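Local coordinates for protein HigA antitoxin (Streptococcus pneumoniae TIGR4, PDB 6AF4) that probably binds DNA through a helix-turn-helix domain and acts as the antitoxin partner of a HigBA toxin-antitoxin pair, at residues V30-M33 and S34-E38. Sequence-based numbering, arbitrary orientation.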
loop_
_atom_site.group_PDB
_atom_site.type_symbol
_atom_site.label_atom_id
_atom_site.label_comp_id
_atom_site.label_asym_id
_atom_site.label_seq_id
_atom_site.Cartn_x
_atom_site.Cartn_y
_atom_site.Cartn_z
ATOM N N VAL H 30 1.657 -6.634 10.009
ATOM C CA VAL H 30 0.859 -7.259 11.055
ATOM C C VAL H 30 -0.592 -6.788 10.977
ATOM O O VAL H 30 -1.505 -7.543 11.306
ATOM C CB VAL H 30 1.424 -6.989 12.480
ATOM C CG1 VAL H 30 2.901 -7.354 12.551
ATOM C CG2 VAL H 30 1.206 -5.546 12.902
ATOM N N ALA H 31 -0.803 -5.553 10.522
ATOM C CA ALA H 31 -2.151 -5.006 10.394
ATOM C C ALA H 31 -2.933 -5.767 9.329
ATOM O O ALA H 31 -4.126 -6.033 9.483
ATOM C CB ALA H 31 -2.097 -3.525 10.058
ATOM N N ILE H 32 -2.240 -6.118 8.250
ATOM C CA ILE H 32 -2.818 -6.915 7.176
ATOM C C ILE H 32 -3.023 -8.362 7.620
ATOM O O ILE H 32 -4.076 -8.952 7.373
ATOM C CB ILE H 32 -1.925 -6.876 5.921
ATOM C CG1 ILE H 32 -1.969 -5.485 5.288
ATOM C CG2 ILE H 32 -2.354 -7.927 4.918
ATOM C CD1 ILE H 32 -0.925 -5.279 4.224
ATOM N N MET H 33 -2.015 -8.928 8.274
ATOM C CA MET H 33 -2.129 -10.269 8.833
ATOM C C MET H 33 -3.290 -10.336 9.820
ATOM O O MET H 33 -4.032 -11.314 9.844
ATOM C CB MET H 33 -0.828 -10.691 9.523
ATOM C CG MET H 33 0.241 -11.225 8.582
ATOM S SD MET H 33 1.742 -11.748 9.444
ATOM C CE MET H 33 2.664 -10.217 9.497
ATOM N N SER H 34 -3.442 -9.285 10.622
ATOM C CA SER H 34 -4.508 -9.219 11.618
ATOM C C SER H 34 -5.891 -9.308 10.987
ATOM O O SER H 34 -6.733 -10.087 11.433
ATOM C CB SER H 34 -4.403 -7.931 12.434
ATOM O OG SER H 34 -3.259 -7.952 13.268
ATOM N N GLU H 35 -6.117 -8.503 9.952
ATOM C CA GLU H 35 -7.403 -8.485 9.264
ATOM C C GLU H 35 -7.762 -9.866 8.724
ATOM O O GLU H 35 -8.903 -10.307 8.842
ATOM C CB GLU H 35 -7.392 -7.461 8.127
ATOM C CG GLU H 35 -7.272 -6.015 8.587
ATOM C CD GLU H 35 -8.444 -5.564 9.445
ATOM O OE1 GLU H 35 -9.534 -6.164 9.338
ATOM O OE2 GLU H 35 -8.270 -4.603 10.226
ATOM N N LEU H 36 -6.779 -10.545 8.144
ATOM C CA LEU H 36 -6.990 -11.884 7.605
ATOM C C LEU H 36 -7.264 -12.890 8.717
ATOM O O LEU H 36 -8.011 -13.848 8.529
ATOM C CB LEU H 36 -5.782 -12.323 6.780
ATOM C CG LEU H 36 -5.566 -11.508 5.504
ATOM C CD1 LEU H 36 -4.307 -11.946 4.785
ATOM C CD2 LEU H 36 -6.772 -11.635 4.595
ATOM N N ILE H 37 -6.654 -12.666 9.876
ATOM C CA ILE H 37 -6.854 -13.536 11.028
ATOM C C ILE H 37 -8.194 -13.264 11.712
ATOM O O ILE H 37 -8.945 -14.193 12.015
ATOM C CB ILE H 37 -5.713 -13.375 12.051
ATOM C CG1 ILE H 37 -4.413 -13.952 11.489
ATOM C CG2 ILE H 37 -6.059 -14.056 13.365
ATOM C CD1 ILE H 37 -3.181 -13.496 12.232
ATOM N N GLU H 38 -8.493 -11.987 11.936
ATOM C CA GLU H 38 -9.746 -11.583 12.572
ATOM C C GLU H 38 -10.944 -11.837 11.662
ATOM O O GLU H 38 -12.092 -11.726 12.086
ATOM C CB GLU H 38 -9.700 -10.106 12.973
ATOM C CG GLU H 38 -8.702 -9.793 14.080
ATOM C CD GLU H 38 -8.538 -8.302 14.329
ATOM O OE1 GLU H 38 -8.081 -7.587 13.411
ATOM O OE2 GLU H 38 -8.862 -7.848 15.448
#
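Val30 and Ser34, one helical turn apart, illustrate how a serine buried in a helix can lean on its own backbone. Ser34 OG lies 2.7 Å from Val30 O and donates a hydrogen bond to it, while Ser34 N bonds to the same carbonyl oxygen. The two donors reach that oxygen from opposite faces of the carbonyl plane. With chi1 at -69°, OG sits anti to its own carbonyl carbon and faces back along the helix. The hydroxyl also hydrogen-bonds a polar side chain of the other protein in the assembly.

Further i to i+4 backbone bonds carry the helix onward: Glu35 N to Ala31 O and Leu36 N to Ile32 O, both 3.2 Å, and Ile37 N to Met33 O, 3.0 Å.

Apolar contact within the helix is slight, Ile32 CG2 meeting Leu36 CD1 at 4.5 Å. Both side chains also touch helix 58-65, Ile32 on Met64 and Leu36 on Ile61, and Leu36 also touches Val79. Met33 and Ile37 each pack on an aromatic side chain of another protein's chain. This is a regular alpha-helical segment of helix 20-40, consistent with one side joining the helix-turn-helix core and another meeting a neighbouring protein.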